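Local coordinates for DSBA-like thioredoxin domain-containing protein (Nitrosomonas europaea, PDB 2IN3) that probably acts as a thiol-disulfide oxidoreductase of the DsbA family, FrnE-like subfamily, and is a putative protein disulfide isomerase, at residues K7-I13 / F38-M44; A14-C18 / Y91-C97; W20-F24 / F177-V181; I106-K110 / D141-P145. All coordinates share one frame; numbering follows the deposited sequence.

Contact 1. Residues K7-I13 / F38-M44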
loop_
_atom_site.group_PDB
_atom_site.type_symbol
_atom_site.label_atom_id
_atom_site.label_comp_id
_atom_site.label_asym_id
_atom_site.label_seq_id
_atom_site.Cartn_x
_atom_site.Cartn_y
_atom_site.Cartn_z
ATOM N N LYS A 7 -20.246 -10.029 0.216
ATOM C CA LYS A 7 -19.856 -8.902 -0.597
ATOM C C LYS A 7 -18.651 -9.235 -1.457
ATOM O O LYS A 7 -17.766 -9.968 -1.021
ATOM C CB LYS A 7 -19.516 -7.697 0.279
ATOM C CG LYS A 7 -20.729 -6.962 0.775
ATOM C CD LYS A 7 -20.341 -5.626 1.343
ATOM C CE LYS A 7 -19.461 -5.806 2.520
ATOM N NZ LYS A 7 -19.431 -4.547 3.288
ATOM N N PRO A 8 -18.606 -8.668 -2.678
ATOM C CA PRO A 8 -17.408 -8.732 -3.482
ATOM C C PRO A 8 -16.275 -8.042 -2.738
ATOM O O PRO A 8 -16.531 -7.169 -1.890
ATOM C CB PRO A 8 -17.778 -7.922 -4.725
ATOM C CG PRO A 8 -19.254 -8.031 -4.813
ATOM C CD PRO A 8 -19.693 -7.959 -3.380
ATOM N N VAL A 9 -15.043 -8.424 -3.057
ATOM C CA VAL A 9 -13.876 -7.854 -2.406
ATOM C C VAL A 9 -13.214 -6.958 -3.424
ATOM O O VAL A 9 -13.061 -7.331 -4.596
ATOM C CB VAL A 9 -12.861 -8.952 -1.922
ATOM C CG1 VAL A 9 -11.561 -8.310 -1.421
ATOM C CG2 VAL A 9 -13.469 -9.840 -0.841
ATOM N N LEU A 10 -12.847 -5.770 -2.975
ATOM C CA LEU A 10 -12.099 -4.832 -3.793
ATOM C C LEU A 10 -10.694 -4.842 -3.199
ATOM O O LEU A 10 -10.462 -4.360 -2.060
ATOM C CB LEU A 10 -12.729 -3.423 -3.753
ATOM C CG LEU A 10 -11.944 -2.334 -4.533
ATOM C CD1 LEU A 10 -11.897 -2.618 -6.034
ATOM C CD2 LEU A 10 -12.496 -0.913 -4.279
ATOM N N TRP A 11 -9.787 -5.472 -3.935
ATOM C CA TRP A 11 -8.373 -5.521 -3.556
ATOM C C TRP A 11 -7.616 -4.254 -3.964
ATOM O O TRP A 11 -7.547 -3.915 -5.156
ATOM C CB TRP A 11 -7.686 -6.744 -4.185
ATOM C CG TRP A 11 -8.147 -8.052 -3.650
ATOM C CD1 TRP A 11 -8.974 -8.952 -4.267
ATOM C CD2 TRP A 11 -7.806 -8.624 -2.379
ATOM N NE1 TRP A 11 -9.166 -10.060 -3.456
ATOM C CE2 TRP A 11 -8.455 -9.883 -2.297
ATOM C CE3 TRP A 11 -7.016 -8.190 -1.299
ATOM C CZ2 TRP A 11 -8.349 -10.718 -1.167
ATOM C CZ3 TRP A 11 -6.895 -9.035 -0.178
ATOM C CH2 TRP A 11 -7.564 -10.273 -0.128
ATOM N N TYR A 12 -7.022 -3.600 -2.982
ATOM C CA TYR A 12 -6.108 -2.500 -3.229
ATOM C C TYR A 12 -4.684 -3.055 -3.248
ATOM O O TYR A 12 -4.176 -3.507 -2.223
ATOM C CB TYR A 12 -6.269 -1.421 -2.138
ATOM C CG TYR A 12 -5.346 -0.231 -2.288
ATOM C CD1 TYR A 12 -5.166 0.396 -3.526
ATOM C CD2 TYR A 12 -4.671 0.262 -1.191
ATOM C CE1 TYR A 12 -4.329 1.536 -3.645
ATOM C CE2 TYR A 12 -3.809 1.398 -1.284
ATOM C CZ TYR A 12 -3.647 2.004 -2.516
ATOM O OH TYR A 12 -2.824 3.102 -2.605
ATOM N N ILE A 13 -4.076 -3.067 -4.437
ATOM C CA ILE A 13 -2.787 -3.705 -4.622
ATOM C C ILE A 13 -1.774 -2.581 -4.669
ATOM O O ILE A 13 -1.725 -1.791 -5.636
ATOM C CB ILE A 13 -2.731 -4.573 -5.916
ATOM C CG1 ILE A 13 -3.827 -5.663 -5.875
ATOM C CG2 ILE A 13 -1.368 -5.206 -6.059
ATOM C CD1 ILE A 13 -4.024 -6.443 -7.173
ATOM N N PHE A 38 -20.988 -2.014 0.095
ATOM C CA PHE A 38 -21.213 -2.787 -1.129
ATOM C C PHE A 38 -20.003 -3.621 -1.561
ATOM O O PHE A 38 -20.158 -4.610 -2.281
ATOM C CB PHE A 38 -21.594 -1.826 -2.256
ATOM C CG PHE A 38 -22.683 -0.866 -1.862
ATOM C CD1 PHE A 38 -23.977 -1.332 -1.628
ATOM C CD2 PHE A 38 -22.407 0.497 -1.700
ATOM C CE1 PHE A 38 -24.994 -0.463 -1.249
ATOM C CE2 PHE A 38 -23.418 1.377 -1.310
ATOM C CZ PHE A 38 -24.713 0.892 -1.095
ATOM N N LEU A 39 -18.817 -3.207 -1.123
ATOM C CA LEU A 39 -17.566 -3.892 -1.441
ATOM C C LEU A 39 -16.730 -4.011 -0.169
ATOM O O LEU A 39 -16.686 -3.076 0.628
ATOM C CB LEU A 39 -16.784 -3.092 -2.498
ATOM C CG LEU A 39 -17.382 -2.997 -3.904
ATOM C CD1 LEU A 39 -16.659 -1.952 -4.758
ATOM C CD2 LEU A 39 -17.368 -4.385 -4.587
ATOM N N THR A 40 -16.081 -5.153 0.057
ATOM C CA THR A 40 -15.139 -5.220 1.184
ATOM C C THR A 40 -13.772 -4.840 0.660
ATOM O O THR A 40 -13.237 -5.535 -0.207
ATOM C CB THR A 40 -15.073 -6.605 1.825
ATOM O OG1 THR A 40 -16.402 -7.020 2.174
ATOM C CG2 THR A 40 -14.205 -6.558 3.098
ATOM N N VAL A 41 -13.226 -3.739 1.166
ATOM C CA VAL A 41 -12.002 -3.159 0.584
ATOM C C VAL A 41 -10.823 -3.652 1.410
ATOM O O VAL A 41 -10.809 -3.486 2.635
ATOM C CB VAL A 41 -12.004 -1.599 0.487
ATOM C CG1 VAL A 41 -10.783 -1.148 -0.309
ATOM C CG2 VAL A 41 -13.274 -1.071 -0.239
ATOM N N LYS A 42 -9.876 -4.330 0.754
ATOM C CA LYS A 42 -8.769 -4.986 1.473
ATOM C C LYS A 42 -7.439 -4.668 0.789
ATOM O O LYS A 42 -7.436 -4.330 -0.365
ATOM C CB LYS A 42 -8.982 -6.494 1.507
ATOM C CG LYS A 42 -10.216 -6.970 2.284
ATOM C CD LYS A 42 -10.428 -8.485 2.207
ATOM C CE LYS A 42 -9.399 -9.253 2.980
ATOM N NZ LYS A 42 -9.792 -10.707 3.113
ATOM N N ILE A 43 -6.313 -4.769 1.503
ATOM C CA ILE A 43 -5.010 -4.463 0.875
ATOM C C ILE A 43 -4.303 -5.783 0.595
ATOM O O ILE A 43 -4.294 -6.680 1.452
ATOM C CB ILE A 43 -4.091 -3.571 1.770
ATOM C CG1 ILE A 43 -4.736 -2.215 2.021
ATOM C CG2 ILE A 43 -2.691 -3.314 1.082
ATOM C CD1 ILE A 43 -3.870 -1.266 2.858
HETATM N N MSE A 44 -3.738 -5.892 -0.608
HETATM C CA MSE A 44 -2.816 -6.960 -0.976
HETATM C C MSE A 44 -1.469 -6.283 -1.298
HETATM O O MSE A 44 -1.259 -5.763 -2.411
HETATM C CB MSE A 44 -3.349 -7.769 -2.172
HETATM C CG MSE A 44 -2.672 -9.133 -2.318
HETATM SE SE MSE A 44 -3.297 -10.131 -3.887
HETATM C CE MSE A 44 -4.977 -10.788 -3.139
HETATM O O HOH W 1 -16.725 -9.531 1.652
#

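Contact 2. Residues A14-C18 / Y91-C97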
loop_
_atom_site.group_PDB
_atom_site.type_symbol
_atom_site.label_atom_id
_atom_site.label_comp_id
_atom_site.label_asym_id
_atom_site.label_seq_id
_atom_site.Cartn_x
_atom_site.Cartn_y
_atom_site.Cartn_z
ATOM N N ALA A 14 -0.976 -2.518 -3.617
ATOM C CA ALA A 14 -0.159 -1.326 -3.341
ATOM C C ALA A 14 0.999 -1.649 -2.437
ATOM O O ALA A 14 0.991 -2.671 -1.744
ATOM C CB ALA A 14 -0.998 -0.222 -2.756
ATOM N N ASP A 15 1.996 -0.783 -2.470
ATOM C CA ASP A 15 3.171 -0.888 -1.632
ATOM C C ASP A 15 3.346 0.472 -0.955
ATOM O O ASP A 15 3.285 1.500 -1.638
ATOM C CB ASP A 15 4.382 -1.161 -2.532
ATOM C CG ASP A 15 5.636 -1.453 -1.740
ATOM O OD1 ASP A 15 6.101 -0.558 -0.996
ATOM O OD2 ASP A 15 6.155 -2.597 -1.847
ATOM N N PRO A 16 3.562 0.490 0.377
ATOM C CA PRO A 16 3.782 1.731 1.146
ATOM C C PRO A 16 4.941 2.597 0.603
ATOM O O PRO A 16 4.950 3.807 0.837
ATOM C CB PRO A 16 4.210 1.217 2.531
ATOM C CG PRO A 16 3.741 -0.156 2.611
ATOM C CD PRO A 16 3.681 -0.709 1.228
HETATM N N MSE A 17 5.920 1.983 -0.068
HETATM C CA MSE A 17 7.036 2.750 -0.672
HETATM C C MSE A 17 6.916 2.991 -2.170
HETATM O O MSE A 17 7.914 3.211 -2.846
HETATM C CB MSE A 17 8.399 2.110 -0.347
HETATM C CG MSE A 17 8.653 2.078 1.158
HETATM SE SE MSE A 17 10.059 0.856 1.681
HETATM C CE MSE A 17 11.637 1.946 1.290
ATOM N N CYS A 18 5.680 2.991 -2.650
ATOM C CA CYS A 18 5.324 3.401 -3.987
ATOM C C CYS A 18 4.692 4.814 -3.925
ATOM O O CYS A 18 3.711 5.017 -3.213
ATOM C CB CYS A 18 4.345 2.380 -4.558
ATOM S SG CYS A 18 3.479 2.939 -6.051
ATOM N N TYR A 91 16.595 0.440 -0.593
ATOM C CA TYR A 91 15.176 0.542 -0.909
ATOM C C TYR A 91 14.465 -0.837 -0.810
ATOM O O TYR A 91 13.972 -1.375 -1.815
ATOM C CB TYR A 91 15.005 1.198 -2.294
ATOM C CG TYR A 91 13.735 2.007 -2.411
ATOM C CD1 TYR A 91 13.762 3.403 -2.340
ATOM C CD2 TYR A 91 12.497 1.374 -2.560
ATOM C CE1 TYR A 91 12.589 4.149 -2.432
ATOM C CE2 TYR A 91 11.313 2.112 -2.641
ATOM C CZ TYR A 91 11.370 3.490 -2.576
ATOM O OH TYR A 91 10.204 4.193 -2.654
ATOM N N ASP A 92 14.427 -1.393 0.406
ATOM C CA ASP A 92 13.811 -2.698 0.671
ATOM C C ASP A 92 12.345 -2.559 1.064
ATOM O O ASP A 92 12.024 -2.138 2.189
ATOM C CB ASP A 92 14.574 -3.469 1.758
ATOM C CG ASP A 92 13.994 -4.869 2.008
ATOM O OD1 ASP A 92 13.198 -5.367 1.170
ATOM O OD2 ASP A 92 14.337 -5.492 3.046
ATOM N N THR A 93 11.453 -2.909 0.144
ATOM C CA THR A 93 10.023 -2.709 0.362
ATOM C C THR A 93 9.339 -3.869 1.119
ATOM O O THR A 93 8.194 -3.735 1.554
ATOM C CB THR A 93 9.270 -2.428 -0.962
ATOM O OG1 THR A 93 9.395 -3.557 -1.816
ATOM C CG2 THR A 93 9.851 -1.207 -1.730
ATOM N N GLU A 94 10.030 -4.985 1.321
ATOM C CA GLU A 94 9.375 -6.150 1.912
ATOM C C GLU A 94 8.932 -5.997 3.375
ATOM O O GLU A 94 7.823 -6.444 3.723
ATOM C CB GLU A 94 10.193 -7.448 1.690
ATOM C CG GLU A 94 9.484 -8.729 2.102
ATOM C CD GLU A 94 9.644 -9.043 3.578
ATOM O OE1 GLU A 94 10.557 -8.456 4.195
ATOM O OE2 GLU A 94 8.877 -9.880 4.122
ATOM N N PRO A 95 9.814 -5.473 4.266
ATOM C CA PRO A 95 9.363 -5.362 5.657
ATOM C C PRO A 95 8.099 -4.514 5.873
ATOM O O PRO A 95 7.260 -4.902 6.675
ATOM C CB PRO A 95 10.573 -4.748 6.361
ATOM C CG PRO A 95 11.743 -5.311 5.573
ATOM C CD PRO A 95 11.247 -5.130 4.154
ATOM N N ALA A 96 7.958 -3.394 5.160
ATOM C CA ALA A 96 6.775 -2.569 5.323
ATOM C C ALA A 96 5.549 -3.340 4.824
ATOM O O ALA A 96 4.499 -3.300 5.457
ATOM C CB ALA A 96 6.925 -1.230 4.574
ATOM N N CYS A 97 5.673 -4.013 3.688
ATOM C CA CYS A 97 4.576 -4.893 3.219
ATOM C C CYS A 97 4.189 -5.936 4.279
ATOM O O CYS A 97 3.003 -6.137 4.569
ATOM C CB CYS A 97 4.969 -5.587 1.921
ATOM S SG CYS A 97 5.046 -4.493 0.546
HETATM O O HOH W 2 7.425 -0.870 1.336
#

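Contact 3. Residues W20-F24 / F177-V181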
loop_
_atom_site.group_PDB
_atom_site.type_symbol
_atom_site.label_atom_id
_atom_site.label_comp_id
_atom_site.label_asym_id
_atom_site.label_seq_id
_atom_site.Cartn_x
_atom_site.Cartn_y
_atom_site.Cartn_z
ATOM N N TRP A 20 3.194 6.902 -6.151
ATOM C CA TRP A 20 1.833 7.081 -6.683
ATOM C C TRP A 20 0.760 6.447 -5.808
ATOM O O TRP A 20 -0.417 6.866 -5.854
ATOM C CB TRP A 20 1.712 6.626 -8.134
ATOM C CG TRP A 20 2.225 7.681 -9.095
ATOM C CD1 TRP A 20 3.393 7.669 -9.792
ATOM C CD2 TRP A 20 1.572 8.908 -9.423
ATOM N NE1 TRP A 20 3.508 8.809 -10.560
ATOM C CE2 TRP A 20 2.389 9.578 -10.362
ATOM C CE3 TRP A 20 0.363 9.503 -9.024
ATOM C CZ2 TRP A 20 2.062 10.839 -10.878
ATOM C CZ3 TRP A 20 0.039 10.761 -9.551
ATOM C CH2 TRP A 20 0.879 11.400 -10.466
ATOM N N CYS A 21 1.147 5.435 -5.022
ATOM C CA CYS A 21 0.249 4.877 -3.997
ATOM C C CYS A 21 -0.023 5.932 -2.927
ATOM O O CYS A 21 -1.185 6.100 -2.476
ATOM C CB CYS A 21 0.842 3.582 -3.364
ATOM S SG CYS A 21 0.841 2.184 -4.583
ATOM N N TRP A 22 1.022 6.647 -2.492
ATOM C CA TRP A 22 0.797 7.795 -1.589
ATOM C C TRP A 22 -0.043 8.893 -2.276
ATOM O O TRP A 22 -0.921 9.483 -1.651
ATOM C CB TRP A 22 2.129 8.335 -1.127
ATOM C CG TRP A 22 2.164 9.516 -0.185
ATOM C CD1 TRP A 22 2.982 10.619 -0.279
ATOM C CD2 TRP A 22 1.479 9.638 1.076
ATOM N NE1 TRP A 22 2.813 11.440 0.824
ATOM C CE2 TRP A 22 1.897 10.862 1.666
ATOM C CE3 TRP A 22 0.535 8.848 1.745
ATOM C CZ2 TRP A 22 1.410 11.307 2.905
ATOM C CZ3 TRP A 22 0.059 9.293 2.989
ATOM C CH2 TRP A 22 0.490 10.508 3.538
ATOM N N GLY A 23 0.199 9.157 -3.563
ATOM C CA GLY A 23 -0.659 10.111 -4.294
ATOM C C GLY A 23 -2.130 9.694 -4.254
ATOM O O GLY A 23 -3.040 10.533 -4.228
ATOM N N PHE A 24 -2.347 8.390 -4.253
ATOM C CA PHE A 24 -3.681 7.798 -4.391
ATOM C C PHE A 24 -4.329 7.588 -3.022
ATOM O O PHE A 24 -5.518 7.241 -2.955
ATOM C CB PHE A 24 -3.499 6.433 -5.076
ATOM C CG PHE A 24 -4.766 5.792 -5.585
ATOM C CD1 PHE A 24 -5.441 6.325 -6.665
ATOM C CD2 PHE A 24 -5.257 4.620 -4.976
ATOM C CE1 PHE A 24 -6.595 5.704 -7.172
ATOM C CE2 PHE A 24 -6.393 3.973 -5.478
ATOM C CZ PHE A 24 -7.056 4.518 -6.587
ATOM N N PHE A 177 1.033 0.069 -10.511
ATOM C CA PHE A 177 0.574 0.214 -9.114
ATOM C C PHE A 177 0.378 1.694 -8.872
ATOM O O PHE A 177 1.095 2.493 -9.482
ATOM C CB PHE A 177 1.595 -0.373 -8.160
ATOM C CG PHE A 177 1.893 -1.810 -8.455
ATOM C CD1 PHE A 177 1.268 -2.821 -7.728
ATOM C CD2 PHE A 177 2.749 -2.152 -9.529
ATOM C CE1 PHE A 177 1.520 -4.169 -8.026
ATOM C CE2 PHE A 177 3.007 -3.491 -9.849
ATOM C CZ PHE A 177 2.378 -4.510 -9.097
ATOM N N PRO A 178 -0.618 2.063 -8.037
ATOM C CA PRO A 178 -1.563 1.192 -7.320
ATOM C C PRO A 178 -2.501 0.476 -8.309
ATOM O O PRO A 178 -2.696 0.974 -9.411
ATOM C CB PRO A 178 -2.399 2.194 -6.504
ATOM C CG PRO A 178 -2.299 3.492 -7.265
ATOM C CD PRO A 178 -0.890 3.494 -7.793
ATOM N N ALA A 179 -3.043 -0.679 -7.938
ATOM C CA ALA A 179 -3.995 -1.354 -8.813
ATOM C C ALA A 179 -5.202 -1.701 -7.983
ATOM O O ALA A 179 -5.111 -1.822 -6.758
ATOM C CB ALA A 179 -3.391 -2.606 -9.432
ATOM N N LEU A 180 -6.340 -1.834 -8.652
ATOM C CA LEU A 180 -7.571 -2.216 -7.975
ATOM C C LEU A 180 -8.169 -3.367 -8.751
ATOM O O LEU A 180 -8.291 -3.299 -9.991
ATOM C CB LEU A 180 -8.555 -1.035 -7.948
ATOM C CG LEU A 180 -8.253 0.055 -6.895
ATOM C CD1 LEU A 180 -9.219 1.208 -7.083
ATOM C CD2 LEU A 180 -8.369 -0.440 -5.477
ATOM N N VAL A 181 -8.538 -4.408 -8.021
ATOM C CA VAL A 181 -9.139 -5.614 -8.592
ATOM C C VAL A 181 -10.349 -5.999 -7.760
ATOM O O VAL A 181 -10.255 -6.102 -6.525
ATOM C CB VAL A 181 -8.130 -6.818 -8.603
ATOM C CG1 VAL A 181 -8.852 -8.131 -8.988
ATOM C CG2 VAL A 181 -6.998 -6.552 -9.566
#

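Contact 4. Residues I106-K110 / D141-P145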
loop_
_atom_site.group_PDB
_atom_site.type_symbol
_atom_site.label_atom_id
_atom_site.label_comp_id
_atom_site.label_asym_id
_atom_site.label_seq_id
_atom_site.Cartn_x
_atom_site.Cartn_y
_atom_site.Cartn_z
ATOM N N ILE A 106 -3.888 -9.142 13.005
ATOM C CA ILE A 106 -4.163 -8.641 14.349
ATOM C C ILE A 106 -5.498 -7.877 14.437
ATOM O O ILE A 106 -6.366 -8.219 15.257
ATOM C CB ILE A 106 -3.007 -7.731 14.876
ATOM C CG1 ILE A 106 -1.688 -8.513 14.870
ATOM C CG2 ILE A 106 -3.335 -7.228 16.314
ATOM C CD1 ILE A 106 -0.468 -7.651 15.132
ATOM N N GLU A 107 -5.634 -6.830 13.629
ATOM C CA GLU A 107 -6.829 -5.974 13.656
ATOM C C GLU A 107 -7.091 -5.479 12.234
ATOM O O GLU A 107 -6.588 -4.422 11.850
ATOM C CB GLU A 107 -6.679 -4.792 14.647
ATOM C CG GLU A 107 -6.608 -5.184 16.127
ATOM C CD GLU A 107 -6.527 -3.992 17.070
ATOM O OE1 GLU A 107 -7.545 -3.679 17.721
ATOM O OE2 GLU A 107 -5.448 -3.371 17.179
ATOM N N PRO A 108 -7.873 -6.247 11.438
ATOM C CA PRO A 108 -8.169 -5.887 10.044
ATOM C C PRO A 108 -8.631 -4.437 9.839
ATOM O O PRO A 108 -8.320 -3.838 8.817
ATOM C CB PRO A 108 -9.294 -6.854 9.678
ATOM C CG PRO A 108 -9.039 -8.028 10.503
ATOM C CD PRO A 108 -8.537 -7.509 11.819
ATOM N N GLU A 109 -9.352 -3.883 10.818
ATOM C CA GLU A 109 -9.883 -2.518 10.750
ATOM C C GLU A 109 -8.766 -1.464 10.743
ATOM O O GLU A 109 -8.988 -0.318 10.335
ATOM C CB GLU A 109 -10.819 -2.297 11.945
ATOM C CG GLU A 109 -11.646 -3.547 12.302
ATOM C CD GLU A 109 -10.902 -4.641 13.142
ATOM O OE1 GLU A 109 -11.498 -5.737 13.336
ATOM O OE2 GLU A 109 -9.752 -4.426 13.611
ATOM N N LYS A 110 -7.562 -1.870 11.156
ATOM C CA LYS A 110 -6.417 -0.954 11.246
ATOM C C LYS A 110 -5.424 -1.062 10.096
ATOM O O LYS A 110 -4.401 -0.343 10.079
ATOM C CB LYS A 110 -5.691 -1.130 12.564
ATOM C CG LYS A 110 -6.532 -0.644 13.731
ATOM C CD LYS A 110 -5.858 -0.830 15.042
ATOM C CE LYS A 110 -6.808 -0.376 16.137
ATOM N NZ LYS A 110 -6.227 -0.593 17.470
ATOM N N ASP A 141 1.067 3.631 17.803
ATOM C CA ASP A 141 0.319 4.882 17.625
ATOM C C ASP A 141 -1.159 4.570 17.293
ATOM O O ASP A 141 -2.064 5.362 17.590
ATOM C CB ASP A 141 0.912 5.700 16.455
ATOM C CG ASP A 141 2.320 6.269 16.745
ATOM O OD1 ASP A 141 2.681 6.467 17.919
ATOM O OD2 ASP A 141 3.055 6.550 15.753
ATOM N N LEU A 142 -1.380 3.409 16.674
ATOM C CA LEU A 142 -2.717 2.967 16.260
ATOM C C LEU A 142 -3.398 2.028 17.277
ATOM O O LEU A 142 -4.459 1.462 17.004
ATOM C CB LEU A 142 -2.625 2.295 14.898
ATOM C CG LEU A 142 -2.423 3.363 13.819
ATOM C CD1 LEU A 142 -1.987 2.679 12.547
ATOM C CD2 LEU A 142 -3.704 4.136 13.608
ATOM N N GLY A 143 -2.783 1.865 18.432
ATOM C CA GLY A 143 -3.412 1.099 19.508
ATOM C C GLY A 143 -3.071 -0.383 19.468
ATOM O O GLY A 143 -3.653 -1.176 20.214
ATOM N N ILE A 144 -2.102 -0.755 18.638
ATOM C CA ILE A 144 -1.625 -2.137 18.590
ATOM C C ILE A 144 -0.346 -2.270 19.420
ATOM O O ILE A 144 0.701 -1.743 19.025
ATOM C CB ILE A 144 -1.367 -2.594 17.151
ATOM C CG1 ILE A 144 -2.627 -2.394 16.310
ATOM C CG2 ILE A 144 -0.922 -4.059 17.142
ATOM C CD1 ILE A 144 -2.448 -2.670 14.829
ATOM N N PRO A 145 -0.422 -2.978 20.581
ATOM C CA PRO A 145 0.748 -3.127 21.449
ATOM C C PRO A 145 1.878 -3.874 20.755
ATOM O O PRO A 145 1.621 -4.758 19.959
ATOM C CB PRO A 145 0.224 -3.961 22.636
ATOM C CG PRO A 145 -1.263 -3.874 22.565
ATOM C CD PRO A 145 -1.610 -3.661 21.126
#

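Contact 1. Residues K7-I13 / F38-M44
The indole of Trp-11 is covered on both faces: Met-44 CE sits over the centre of the six-membered ring, 3.6 Å from Trp-11 CD2, while Val-9 CG1 from its own strand lies against the opposite face, offset toward the rim. At the ring's edge, in its plane, is the carbonyl oxygen of Ile-43. This packing decorates one face of a parallel strand pair, 9-13 beside 40-44, the two strands of a beta-alpha-beta unit in the thioredoxin fold. Met-44 is a selenomethionine, and its bend at the last torsion (chi3 -79°) turns the methyl over the indole as a CH-pi contact, with SE farther off above the same face. Lys-42 runs alongside the indole, its CE 3.8 Å from Trp-11 CH2, and Glu-183 accepts from the indole NE1. Replacing Trp-11 by an alanine would probably leave the Met-44 methyl without its aromatic platform and Glu-183 without its indole donor. On the other sheet face Leu-10 meets Val-41, and Tyr-12 offers its ring edge to Ile-43 CG1. Five backbone bonds zip the strands; Tyr-12 N reaches Lys-42 O at 2.7 Å with an N-H...O angle of 177°. Near the strand starts, a water donates to Lys-7 O and lies 2.6 Å from Thr-40 OG1.

Contact 2. Residues A14-C18 / Y91-C97
The side chains of Met-17 and Tyr-91 overlap head to tail, joining the loop that ends at Cys-18, N-cap of helix 19-35 and first cysteine of a probable thioredoxin-type CxxC, to the segment that leads into helix 94-106. Tyr-91 OH donates a very short bond, 2.5 Å, to Met-17 O, which lies at the ring's edge, in its plane. The selenomethionine Met-17 bends at its last torsion (chi3 81°), placing CE over the centre of the tyrosine ring, 4.0 Å from the centroid, a CH-pi contact joined by an oblique Met-aromatic approach of SE. Beside this pair, the carboxylate of Asp-15 reaches across to Thr-93 and the first turn of the helix, its OD2 3.2 Å from Cys-97 SG and equally near Thr-93 CB. Pro-16 adds an apolar touch, CG to Ala-96 CB at 3.9 Å.

A next shell of bonds holds the backbone around these groups. Asp-15 OD1 accepts from Met-17 N through its anti lone pair, an Asx turn, inside a type I beta turn closed by Cys-18 N to Asp-15 O. Glu-94 N donates a capping bond to Asp-92 OD1, approaching from above the carboxylate plane. Farther out, Phe-122 and Phe-89 pack on Met-17, and Gln-119 donates to Pro-16 O. A water bridges the two segments, donating to Asp-15 OD1 at 2.7 Å and to Thr-93 O at 3.0 Å.

Contact 3. Residues W20-F24 / F177-V181
The first turn of helix 19-35 approaches the chain entering strand 179-184 most closely where Cys-21 CA lies 5.3 Å from Pro-178 CA, at a proline preceded by a cis peptide bond. No hydrogen bond crosses here, and apolar surfaces carry the contact. Pro-178 touches three helix residues. Its CB is 3.8 Å from Cys-21 SG, a distance matched by its backbone N, and the sulfur therefore rests beside the proline ring and its backbone nitrogen. Its CD comes to 4.1 Å from Trp-20 CB, near the helix start, while its CG lies over a face of the Phe-24 ring, 3.8 Å from Phe-24 CG, in a CH-pi contact 27° off the ring normal.

Phe-24 reaches this position with its ring carbon CG anti to the backbone N (chi1 -167°), which lays the ring beside Pro-178. There it also presents an edge to Leu-180, whose CD1 lies near the ring plane, 4.0 Å from Phe-24 CZ. The ring thus meets proline over its face and leucine at its rim. With a serine in place of Phe-24, Pro-178 CG would be likely to lose the face it lies over and Leu-180 CD1 the ring edge it meets.

Tyr-12 of strand 9-14 packs on both Cys-21 and Pro-178, and Tyr-195 packs on Phe-24. A cis-proline facing the second cysteine of a CxxC pattern at a helix start is a hallmark of thioredoxin-fold oxidoreductases, consistent with this being the active-site region of a DsbA-like protein.

Contact 4. Residues I106-K110 / D141-P145
A Schellman motif ends helix 132-141, with Gly-143 as its C-prime residue, and Lys-110, from the linker between helices 94-106 and 111-123, bonds to the carbonyl just before that glycine, Leu-142 O. Lys-110 NZ donates to Leu-142 O at 2.8 Å, in the carbonyl plane, with a C=O...N angle of 149°. The same ammonium forms a salt bridge with Glu-107 OE2 at 2.9 Å, meeting that oxygen from above the carboxylate plane. Two oxygens, one from each segment, therefore hold the lysine end. Its chain is extended beyond CG, and this carries NZ all the way across to the turn.

On its way the lysine chain lies antiparallel to the side chain of Ile-144, with Lys-110 CD 3.8 Å from Ile-144 CG1. The Glu-107 carboxylate comes alongside the same isoleucine, bringing OE2 to 3.1 Å from Ile-144 CG1; this close approach sets the carboxylate against hydrocarbon. The other branch, Ile-144 CG2, meets Ile-106 CG2 at 4.1 Å, the two side chains crossing at a slant.

Gly-143 has a positive phi (90°), which suits glycine, as is usual for the C-prime residue of a Schellman motif. The contact lies near the surface of the helical part of the chain. Ile-144 packs inward on Val-103 of helix 94-106 and Phe-149 of helix 146-154, whereas Leu-142 rests on Pro-113 and Phe-114 of helix 111-123.

In the fold
From the N terminus, strand 9-14 pairs with strand 40-45 in contact 1, closing the loop that contains helix 19-35. Contacts 2 and 3 both start inside that loop and cross contact 1: contact 2 ties the turn after the first strand to helix 94-106, and contact 3 ties the helix start to the entry of strand 179-184. Contacts 2 and 3 also cross each other, meeting where Ala-14 CB lies 3.5 Å from Cys-21 SG. Contacts 1 and 3 share the sheet, through backbone pairing of strands 9-14 and 179-184. Contact 4, nested within contact 3's long loop, joins two interhelical turns, its centre about 22 Å from that of contact 3.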